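Local coordinates for IPT/TIG domain-containing protein BACOVA_02650 (Bacteroides ovatus, PDB 5E7H), which binds polysaccharide at the surface of the cell and probably captures xyloglucan there before its transport into the periplasm for degradation, at residues V15-F26 against F51-A61; V146-I157 against L214-Q224. All blocks are in the same frame, centred on the assembly; numbering follows the deposited sequence.

Interaction 1. Residues V15-F26 against F51-A61; sequences VGSTVTITGQNF and FDEISFVLPQA
Val19 and Phe56 face each other as a hydrogen-bonded pair of antiparallel strands 18-24 and 53-57, and their side chains illustrate how one face of a sheet can be apolar and buried while the other is mostly threonine, serine and glutamate. The methine CB of Val19 sits over one face of the Phe56 ring, 4.1 Å from its centroid and 25° off the normal, a CH-pi contact. The ring is brought there by chi1 of 55°, which sets CG between the backbone N and the carbonyl carbon. Ile21 CD1 meets the edge of the same ring, and Ile21 CB packs against Ile54 CG1 at 3.8 Å, the two side chains running alongside each other off the same face. Ile54 sends its other branch, CG2, to Phe26 CD2 (3.7 Å), so Phe26 closes this row where the strands end. There Phe26 N donates to Phe51 O at 2.8 Å.

The reverse face, lined by Thr18, Thr20, Thr22, Glu53, Ser55 and Val57, is looser: Thr18 and Val57 are exposed to solvent, though Phe198 of a loop reaches Thr20 and Thr22. Thr20 CG2 rests on the carboxylate carbon CD of Glu53 at 3.5 Å, while Thr22 OG1 turns to Thr6. Within this IPT/TIG domain, of the E-set clan, the two strands are the middle pair of a four-stranded antiparallel sheet, flanked by 4-8 and 46-47; Ile54 and Phe56 pack onto Val32 of strand 31-34 in the second sheet, completing a beta sandwich.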
loop_
_atom_site.group_PDB
_atom_site.type_symbol
_atom_site.label_atom_id
_atom_site.label_comp_id
_atom_site.label_asym_id
_atom_site.label_seq_id
_atom_site.Cartn_x
_atom_site.Cartn_y
_atom_site.Cartn_z
ATOM N N VAL A 15 -10.631 -1.573 4.746
ATOM C CA VAL A 15 -12.059 -1.487 4.962
ATOM C C VAL A 15 -12.365 -0.458 6.067
ATOM O O VAL A 15 -11.773 -0.498 7.149
ATOM C CB VAL A 15 -12.666 -2.845 5.352
ATOM C CG1 VAL A 15 -14.123 -2.743 5.610
ATOM C CG2 VAL A 15 -12.392 -3.876 4.240
ATOM N N GLY A 16 -13.252 0.479 5.774
ATOM C CA GLY A 16 -13.578 1.529 6.723
ATOM C C GLY A 16 -12.820 2.812 6.477
ATOM O O GLY A 16 -13.015 3.787 7.199
ATOM N N SER A 17 -11.945 2.812 5.481
ATOM C CA SER A 17 -11.183 4.004 5.120
ATOM C C SER A 17 -11.735 4.616 3.839
ATOM O O SER A 17 -12.568 4.019 3.146
ATOM C CB SER A 17 -9.703 3.680 4.969
ATOM O OG SER A 17 -9.442 3.014 3.735
ATOM N N THR A 18 -11.298 5.840 3.544
ATOM C CA THR A 18 -11.816 6.593 2.407
ATOM C C THR A 18 -11.068 6.221 1.141
ATOM O O THR A 18 -9.835 6.152 1.132
ATOM C CB THR A 18 -11.702 8.101 2.642
ATOM O OG1 THR A 18 -12.437 8.441 3.822
ATOM C CG2 THR A 18 -12.278 8.892 1.461
ATOM N N VAL A 19 -11.836 5.976 0.095
ATOM C CA VAL A 19 -11.327 5.767 -1.257
ATOM C C VAL A 19 -11.618 7.026 -2.048
ATOM O O VAL A 19 -12.731 7.528 -1.999
ATOM C CB VAL A 19 -12.012 4.569 -1.943
ATOM C CG1 VAL A 19 -11.365 4.271 -3.305
ATOM C CG2 VAL A 19 -11.942 3.350 -1.055
ATOM N N THR A 20 -10.615 7.527 -2.761
ATOM C CA THR A 20 -10.772 8.732 -3.568
ATOM C C THR A 20 -10.412 8.407 -5.005
ATOM O O THR A 20 -9.416 7.740 -5.255
ATOM C CB THR A 20 -9.887 9.881 -3.050
ATOM O OG1 THR A 20 -10.186 10.130 -1.673
ATOM C CG2 THR A 20 -10.151 11.146 -3.826
ATOM N N ILE A 21 -11.248 8.855 -5.928
ATOM C CA ILE A 21 -11.044 8.642 -7.356
ATOM C C ILE A 21 -11.020 9.995 -8.036
ATOM O O ILE A 21 -11.943 10.761 -7.901
ATOM C CB ILE A 21 -12.151 7.788 -7.976
ATOM C CG1 ILE A 21 -12.233 6.439 -7.262
ATOM C CG2 ILE A 21 -11.904 7.606 -9.478
ATOM C CD1 ILE A 21 -13.426 5.608 -7.688
ATOM N N THR A 22 -9.948 10.282 -8.767
ATOM C CA THR A 22 -9.887 11.523 -9.542
ATOM C C THR A 22 -10.146 11.236 -11.014
ATOM O O THR A 22 -9.887 10.136 -11.508
ATOM C CB THR A 22 -8.530 12.216 -9.400
ATOM O OG1 THR A 22 -7.521 11.377 -9.950
ATOM C CG2 THR A 22 -8.202 12.468 -7.946
ATOM N N GLY A 23 -10.646 12.234 -11.719
ATOM C CA GLY A 23 -10.973 12.054 -13.114
ATOM C C GLY A 23 -11.708 13.253 -13.638
ATOM O O GLY A 23 -11.469 14.374 -13.204
ATOM N N GLN A 24 -12.624 13.003 -14.562
ATOM C CA GLN A 24 -13.361 14.080 -15.200
ATOM C C GLN A 24 -14.786 13.649 -15.489
ATOM O O GLN A 24 -15.043 12.474 -15.738
ATOM C CB GLN A 24 -12.663 14.504 -16.497
ATOM C CG GLN A 24 -11.323 15.190 -16.283
ATOM C CD GLN A 24 -10.576 15.432 -17.578
ATOM O OE1 GLN A 24 -10.639 14.625 -18.507
ATOM N NE2 GLN A 24 -9.861 16.549 -17.646
ATOM N N ASN A 25 -15.694 14.623 -15.463
ATOM C CA ASN A 25 -17.088 14.423 -15.861
ATOM C C ASN A 25 -17.860 13.462 -14.960
ATOM O O ASN A 25 -18.689 12.691 -15.446
ATOM C CB ASN A 25 -17.153 13.914 -17.300
ATOM C CG ASN A 25 -16.318 14.741 -18.243
ATOM O OD1 ASN A 25 -16.318 15.965 -18.173
ATOM N ND2 ASN A 25 -15.594 14.077 -19.128
ATOM N N PHE A 26 -17.576 13.502 -13.659
ATOM C CA PHE A 26 -18.322 12.713 -12.687
ATOM C C PHE A 26 -19.647 13.432 -12.392
ATOM O O PHE A 26 -19.918 13.863 -11.271
ATOM C CB PHE A 26 -17.494 12.498 -11.404
ATOM C CG PHE A 26 -16.252 11.651 -11.590
ATOM C CD1 PHE A 26 -16.207 10.607 -12.510
ATOM C CD2 PHE A 26 -15.126 11.892 -10.818
ATOM C CE1 PHE A 26 -15.052 9.826 -12.651
ATOM C CE2 PHE A 26 -13.974 11.105 -10.953
ATOM C CZ PHE A 26 -13.950 10.081 -11.870
ATOM N N PHE A 51 -16.759 18.129 -10.488
ATOM C CA PHE A 51 -17.020 16.795 -11.025
ATOM C C PHE A 51 -15.745 16.061 -11.418
ATOM O O PHE A 51 -15.772 15.205 -12.304
ATOM C CB PHE A 51 -17.948 16.875 -12.237
ATOM C CG PHE A 51 -19.122 17.788 -12.038
ATOM C CD1 PHE A 51 -20.182 17.403 -11.238
ATOM C CD2 PHE A 51 -19.159 19.031 -12.646
ATOM C CE1 PHE A 51 -21.270 18.243 -11.049
ATOM C CE2 PHE A 51 -20.246 19.878 -12.462
ATOM C CZ PHE A 51 -21.299 19.481 -11.661
ATOM N N ASP A 52 -14.639 16.389 -10.760
ATOM C CA ASP A 52 -13.351 15.777 -11.081
ATOM C C ASP A 52 -12.849 14.849 -9.977
ATOM O O ASP A 52 -11.736 14.351 -10.045
ATOM C CB ASP A 52 -12.293 16.851 -11.359
ATOM C CG ASP A 52 -12.072 17.791 -10.183
ATOM O OD1 ASP A 52 -12.648 17.566 -9.099
ATOM O OD2 ASP A 52 -11.306 18.763 -10.350
ATOM N N GLU A 53 -13.676 14.619 -8.965
ATOM C CA GLU A 53 -13.294 13.737 -7.876
ATOM C C GLU A 53 -14.517 13.148 -7.190
ATOM O O GLU A 53 -15.521 13.830 -6.996
ATOM C CB GLU A 53 -12.432 14.488 -6.857
ATOM C CG GLU A 53 -11.982 13.637 -5.674
ATOM C CD GLU A 53 -11.198 14.426 -4.644
ATOM O OE1 GLU A 53 -11.686 14.562 -3.503
ATOM O OE2 GLU A 53 -10.091 14.900 -4.970
ATOM N N ILE A 54 -14.439 11.867 -6.844
ATOM C CA ILE A 54 -15.431 11.289 -5.959
ATOM C C ILE A 54 -14.721 10.542 -4.838
ATOM O O ILE A 54 -13.575 10.074 -4.977
ATOM C CB ILE A 54 -16.404 10.344 -6.684
ATOM C CG1 ILE A 54 -15.676 9.145 -7.271
ATOM C CG2 ILE A 54 -17.157 11.103 -7.793
ATOM C CD1 ILE A 54 -16.611 8.091 -7.861
ATOM N N SER A 55 -15.403 10.454 -3.704
ATOM C CA SER A 55 -14.885 9.681 -2.591
ATOM C C SER A 55 -15.995 9.001 -1.817
ATOM O O SER A 55 -17.145 9.415 -1.864
ATOM C CB SER A 55 -14.064 10.557 -1.645
ATOM O OG SER A 55 -14.873 11.577 -1.075
ATOM N N PHE A 56 -15.615 7.946 -1.106
ATOM C CA PHE A 56 -16.552 7.156 -0.321
ATOM C C PHE A 56 -15.751 6.271 0.601
ATOM O O PHE A 56 -14.583 5.974 0.331
ATOM C CB PHE A 56 -17.444 6.298 -1.211
ATOM C CG PHE A 56 -16.668 5.412 -2.138
ATOM C CD1 PHE A 56 -16.249 4.158 -1.737
ATOM C CD2 PHE A 56 -16.361 5.852 -3.420
ATOM C CE1 PHE A 56 -15.513 3.354 -2.601
ATOM C CE2 PHE A 56 -15.627 5.052 -4.280
ATOM C CZ PHE A 56 -15.213 3.813 -3.872
ATOM N N VAL A 57 -16.392 5.829 1.674
ATOM C CA VAL A 57 -15.799 4.873 2.577
ATOM C C VAL A 57 -16.015 3.452 2.052
ATOM O O VAL A 57 -17.143 3.127 1.655
ATOM C CB VAL A 57 -16.420 5.029 3.960
ATOM C CG1 VAL A 57 -15.895 3.972 4.902
ATOM C CG2 VAL A 57 -16.130 6.428 4.514
ATOM N N LEU A 58 -14.964 2.628 2.037
ATOM C CA LEU A 58 -15.075 1.238 1.590
ATOM C C LEU A 58 -15.833 0.439 2.678
ATOM O O LEU A 58 -15.315 0.287 3.783
ATOM C CB LEU A 58 -13.696 0.634 1.310
ATOM C CG LEU A 58 -13.728 -0.782 0.725
ATOM C CD1 LEU A 58 -14.271 -0.777 -0.685
ATOM C CD2 LEU A 58 -12.348 -1.394 0.763
ATOM N N PRO A 59 -17.040 -0.067 2.380
ATOM C CA PRO A 59 -17.836 -0.667 3.459
ATOM C C PRO A 59 -17.487 -2.117 3.806
ATOM O O PRO A 59 -17.826 -2.585 4.900
ATOM C CB PRO A 59 -19.257 -0.576 2.924
ATOM C CG PRO A 59 -19.124 -0.612 1.456
ATOM C CD PRO A 59 -17.825 0.079 1.139
ATOM N N GLN A 60 -16.821 -2.812 2.893
ATOM C CA GLN A 60 -16.468 -4.214 3.078
ATOM C C GLN A 60 -15.381 -4.546 2.061
ATOM O O GLN A 60 -15.211 -3.806 1.094
ATOM C CB GLN A 60 -17.670 -5.130 2.882
ATOM C CG GLN A 60 -18.255 -5.042 1.476
ATOM C CD GLN A 60 -19.582 -5.756 1.308
ATOM O OE1 GLN A 60 -20.642 -5.138 1.368
ATOM N NE2 GLN A 60 -19.525 -7.057 1.059
ATOM N N ALA A 61 -14.644 -5.629 2.294
ATOM C CA ALA A 61 -13.594 -6.062 1.363
ATOM C C ALA A 61 -14.181 -6.883 0.223
ATOM O O ALA A 61 -14.935 -7.819 0.460
ATOM C CB ALA A 61 -12.553 -6.873 2.080
#

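Interaction 2. Residues V146-I157 against L214-Q224; sequences VNTSIIPGNIPI and LSSVVADATYQ. With FMT (formic acid), chain E.
The 146-157 loop meets a segment running from a 3-10 turn to the first residues of helix 223-227 at a single backbone bridge, Pro156 with Thr222, flanked by Tyr223 N to Ile155 O at 2.9 Å and Ile157 N to Ala221 O at 3.0 Å, while Gln224 N donates to Gly153 O at 2.8 Å.

Tyr223 carries one half of the side-chain contact. With CG anti to the backbone N (chi1 -170°), its ring is carried across to the start of the loop, where OH donates to a lone pair of Val146 O at 2.7 Å; the C=O...O angle of 116° shows an approach from the flank of the carbonyl. Across one face of the ring lies Ile151 CG2, 4.0 Å from the centroid in a CH-pi contact, the isoleucine standing roughly perpendicular to the tyrosine side chain.

Ile157 fills the other half. Its CD1 reaches the edge of the Tyr223 ring and also touches Leu214 CD2 and Val218 CG1, both at 4.0 Å, whereas the CG2 branch lies against the backbone of Ser215. A water donates to Ile157 O and accepts from Ser215 N, linking the segments there.

In this xyloglucan-binding domain Ile151 and Leu214 pack on Ile257 of strand 246-259, and Tyr223 on Leu160 of strand 160-168. Thr222, the N-cap of helix 223-227, forms a capping box with Asp225, whose OD2 bonds Thr222 N. The first-turn amides Tyr223 N and Gln224 N, which a helix cannot satisfy from within, are met by loop carbonyls, and the buried phenol has a fixed acceptor; polar bonds thus probably set the alignment, while apolar groups, the tyrosine ring among them, fill the space between.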
loop_
_atom_site.group_PDB
_atom_site.type_symbol
_atom_site.label_atom_id
_atom_site.label_comp_id
_atom_site.label_asym_id
_atom_site.label_seq_id
_atom_site.Cartn_x
_atom_site.Cartn_y
_atom_site.Cartn_z
ATOM N N VAL A 146 4.870 -13.501 -5.528
ATOM C CA VAL A 146 3.754 -13.637 -6.464
ATOM C C VAL A 146 4.049 -14.787 -7.424
ATOM O O VAL A 146 5.161 -14.930 -7.934
ATOM C CB VAL A 146 3.511 -12.325 -7.248
ATOM C CG1 VAL A 146 2.307 -12.469 -8.169
ATOM C CG2 VAL A 146 3.315 -11.163 -6.287
ATOM N N ASN A 147 3.045 -15.624 -7.669
ATOM C CA ASN A 147 3.169 -16.741 -8.571
ATOM C C ASN A 147 3.452 -16.289 -9.999
ATOM O O ASN A 147 2.939 -15.251 -10.414
ATOM C CB ASN A 147 1.882 -17.555 -8.528
ATOM C CG ASN A 147 2.052 -18.958 -9.068
ATOM O OD1 ASN A 147 2.260 -19.174 -10.263
ATOM N ND2 ASN A 147 1.950 -19.934 -8.175
ATOM N N THR A 148 4.221 -17.065 -10.751
ATOM C CA THR A 148 4.524 -16.704 -12.140
ATOM C C THR A 148 3.293 -16.857 -13.045
ATOM O O THR A 148 3.302 -16.394 -14.191
ATOM C CB THR A 148 5.711 -17.505 -12.714
ATOM O OG1 THR A 148 5.482 -18.911 -12.583
ATOM C CG2 THR A 148 7.001 -17.118 -12.013
ATOM N N SER A 149 2.221 -17.472 -12.549
ATOM C CA SER A 149 0.960 -17.467 -13.307
ATOM C C SER A 149 0.298 -16.086 -13.283
ATOM O O SER A 149 -0.637 -15.830 -14.065
ATOM C CB SER A 149 -0.012 -18.517 -12.760
ATOM O OG SER A 149 -0.413 -18.168 -11.451
ATOM N N ILE A 150 0.767 -15.213 -12.404
ATOM C CA ILE A 150 0.273 -13.844 -12.268
ATOM C C ILE A 150 1.307 -12.873 -12.842
ATOM O O ILE A 150 0.967 -12.023 -13.662
ATOM C CB ILE A 150 -0.012 -13.481 -10.808
ATOM C CG1 ILE A 150 -1.008 -14.460 -10.176
ATOM C CG2 ILE A 150 -0.492 -12.026 -10.704
ATOM C CD1 ILE A 150 -2.365 -14.401 -10.761
ATOM N N ILE A 151 2.567 -13.004 -12.419
ATOM C CA ILE A 151 3.665 -12.228 -12.989
ATOM C C ILE A 151 4.648 -13.184 -13.671
ATOM O O ILE A 151 5.434 -13.858 -13.007
ATOM C CB ILE A 151 4.411 -11.386 -11.931
ATOM C CG1 ILE A 151 3.438 -10.433 -11.234
ATOM C CG2 ILE A 151 5.566 -10.639 -12.601
ATOM C CD1 ILE A 151 4.078 -9.650 -10.095
ATOM N N PRO A 152 4.629 -13.248 -15.002
ATOM C CA PRO A 152 5.553 -14.158 -15.672
ATOM C C PRO A 152 7.012 -13.896 -15.341
ATOM O O PRO A 152 7.414 -12.760 -15.052
ATOM C CB PRO A 152 5.291 -13.896 -17.159
ATOM C CG PRO A 152 3.855 -13.417 -17.201
ATOM C CD PRO A 152 3.669 -12.643 -15.938
ATOM N N GLY A 153 7.811 -14.953 -15.393
ATOM C CA GLY A 153 9.221 -14.812 -15.079
ATOM C C GLY A 153 9.948 -13.820 -15.960
ATOM O O GLY A 153 10.932 -13.212 -15.517
ATOM N N ASN A 154 9.492 -13.647 -17.198
ATOM C CA ASN A 154 10.227 -12.782 -18.103
ATOM C C ASN A 154 9.855 -11.297 -17.996
ATOM O O ASN A 154 10.393 -10.478 -18.766
ATOM C CB ASN A 154 10.090 -13.261 -19.550
ATOM C CG ASN A 154 8.667 -13.177 -20.104
ATOM O OD1 ASN A 154 7.764 -12.626 -19.503
ATOM N ND2 ASN A 154 8.494 -13.714 -21.306
ATOM N N ILE A 155 9.007 -10.935 -17.044
ATOM C CA ILE A 155 8.724 -9.514 -16.843
ATOM C C ILE A 155 9.938 -8.793 -16.259
ATOM O O ILE A 155 10.485 -9.202 -15.246
ATOM C CB ILE A 155 7.529 -9.296 -15.926
ATOM C CG1 ILE A 155 6.283 -10.002 -16.464
ATOM C CG2 ILE A 155 7.289 -7.810 -15.698
ATOM C CD1 ILE A 155 5.843 -9.547 -17.852
ATOM N N PRO A 156 10.381 -7.702 -16.887
ATOM C CA PRO A 156 11.466 -6.930 -16.268
ATOM C C PRO A 156 11.130 -6.363 -14.901
ATOM O O PRO A 156 9.998 -5.917 -14.672
ATOM C CB PRO A 156 11.683 -5.786 -17.253
ATOM C CG PRO A 156 11.196 -6.306 -18.542
ATOM C CD PRO A 156 10.005 -7.150 -18.197
ATOM N N ILE A 157 12.103 -6.383 -13.994
ATOM C CA ILE A 157 11.931 -5.770 -12.691
ATOM C C ILE A 157 11.574 -4.285 -12.865
ATOM O O ILE A 157 10.787 -3.747 -12.076
ATOM C CB ILE A 157 13.209 -5.943 -11.828
ATOM C CG1 ILE A 157 13.449 -7.436 -11.537
ATOM C CG2 ILE A 157 13.150 -5.091 -10.563
ATOM C CD1 ILE A 157 12.378 -8.136 -10.758
ATOM N N LEU A 214 10.161 -1.429 -8.066
ATOM C CA LEU A 214 10.765 -2.623 -7.494
ATOM C C LEU A 214 12.276 -2.604 -7.709
ATOM O O LEU A 214 13.009 -3.182 -6.909
ATOM C CB LEU A 214 10.139 -3.895 -8.094
ATOM C CG LEU A 214 10.550 -5.221 -7.427
ATOM C CD1 LEU A 214 10.173 -5.248 -5.941
ATOM C CD2 LEU A 214 9.892 -6.417 -8.146
ATOM N N SER A 215 12.757 -1.920 -8.746
ATOM C CA SER A 215 14.195 -1.791 -8.970
ATOM C C SER A 215 14.912 -1.037 -7.841
ATOM O O SER A 215 16.148 -1.094 -7.757
ATOM C CB SER A 215 14.461 -1.092 -10.307
ATOM O OG SER A 215 13.954 0.236 -10.311
ATOM N N SER A 216 14.163 -0.317 -7.004
ATOM C CA SER A 216 14.789 0.391 -5.882
ATOM C C SER A 216 15.095 -0.547 -4.718
ATOM O O SER A 216 15.788 -0.133 -3.781
ATOM C CB SER A 216 13.919 1.552 -5.408
ATOM O OG SER A 216 12.778 1.101 -4.730
ATOM N N VAL A 217 14.631 -1.800 -4.773
ATOM C CA VAL A 217 14.991 -2.764 -3.728
ATOM C C VAL A 217 15.487 -4.091 -4.341
ATOM O O VAL A 217 16.064 -4.902 -3.621
ATOM C CB VAL A 217 13.831 -2.960 -2.647
ATOM C CG1 VAL A 217 12.655 -2.075 -2.852
ATOM C CG2 VAL A 217 13.502 -4.393 -2.295
ATOM N N VAL A 218 15.411 -4.244 -5.670
ATOM C CA VAL A 218 15.808 -5.473 -6.358
ATOM C C VAL A 218 16.748 -5.128 -7.513
ATOM O O VAL A 218 16.412 -4.274 -8.333
ATOM C CB VAL A 218 14.559 -6.234 -6.891
ATOM C CG1 VAL A 218 14.974 -7.374 -7.846
ATOM C CG2 VAL A 218 13.683 -6.738 -5.717
ATOM N N ALA A 219 17.903 -5.799 -7.578
ATOM C CA ALA A 219 18.939 -5.486 -8.562
ATOM C C ALA A 219 18.874 -6.338 -9.835
ATOM O O ALA A 219 19.567 -6.052 -10.817
ATOM C CB ALA A 219 20.298 -5.648 -7.934
ATOM N N ASP A 220 18.069 -7.391 -9.809
ATOM C CA ASP A 220 18.009 -8.359 -10.899
ATOM C C ASP A 220 17.276 -7.821 -12.135
ATOM O O ASP A 220 16.518 -6.857 -12.058
ATOM C CB ASP A 220 17.340 -9.632 -10.386
ATOM C CG ASP A 220 17.954 -10.105 -9.082
ATOM O OD1 ASP A 220 19.041 -10.716 -9.132
ATOM O OD2 ASP A 220 17.380 -9.824 -8.011
ATOM N N ALA A 221 17.524 -8.448 -13.277
ATOM C CA ALA A 221 16.973 -7.982 -14.541
ATOM C C ALA A 221 15.489 -8.304 -14.687
ATOM O O ALA A 221 14.680 -7.430 -15.032
ATOM C CB ALA A 221 17.748 -8.575 -15.679
ATOM N N THR A 222 15.127 -9.563 -14.448
ATOM C CA THR A 222 13.742 -10.009 -14.601
ATOM C C THR A 222 13.207 -10.643 -13.325
ATOM O O THR A 222 13.972 -10.952 -12.401
ATOM C CB THR A 222 13.581 -11.057 -15.702
ATOM O OG1 THR A 222 14.249 -12.258 -15.291
ATOM C CG2 THR A 222 14.163 -10.601 -17.047
ATOM N N TYR A 223 11.894 -10.834 -13.287
ATOM C CA TYR A 223 11.246 -11.408 -12.131
ATOM C C TYR A 223 11.796 -12.823 -11.877
ATOM O O TYR A 223 12.045 -13.177 -10.720
ATOM C CB TYR A 223 9.713 -11.379 -12.325
ATOM C CG TYR A 223 8.952 -11.737 -11.103
ATOM C CD1 TYR A 223 9.104 -11.026 -9.916
ATOM C CD2 TYR A 223 8.093 -12.808 -11.117
ATOM C CE1 TYR A 223 8.406 -11.395 -8.765
ATOM C CE2 TYR A 223 7.386 -13.180 -9.985
ATOM C CZ TYR A 223 7.548 -12.488 -8.816
ATOM O OH TYR A 223 6.866 -12.838 -7.659
ATOM N N GLN A 224 12.023 -13.611 -12.923
ATOM C CA GLN A 224 12.582 -14.957 -12.730
ATOM C C GLN A 224 13.970 -14.904 -12.098
ATOM O O GLN A 224 14.330 -15.753 -11.272
ATOM C CB GLN A 224 12.654 -15.721 -14.047
ATOM C CG GLN A 224 13.082 -17.198 -13.872
ATOM C CD GLN A 224 12.096 -17.963 -13.014
ATOM O OE1 GLN A 224 11.132 -18.534 -13.514
ATOM N NE2 GLN A 224 12.348 -17.995 -11.708
HETATM C C FMT E . 0.844 -20.124 -4.809
HETATM O O1 FMT E . -0.199 -19.518 -5.176
HETATM O O2 FMT E . 1.965 -19.560 -4.932
HETATM O O HOH W 1 11.099 -1.114 -11.079
#

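Followed from the N terminus, the chain closes interaction 1 first, where 51-61 returns to 15-26 across 24 intervening residues within the IPT/TIG domain. Only later, in the xyloglucan-binding domain, does it open interaction 2, joining the loop between strands 133-142 and 160-168 to 214-224 after a longer excursion of 56 residues. The contacts thus stand in series, neither nested nor crossed, and lie on opposite sides of the chain's centre. The centres of interactions 1 and 2 are about 31 Å apart. They exemplify two ways of closing a loop in a mainly beta protein: interaction 1 pairs strands inside a sheet, whereas interaction 2 fastens a connecting loop to the end of strand 207-213 and the start of helix 223-227.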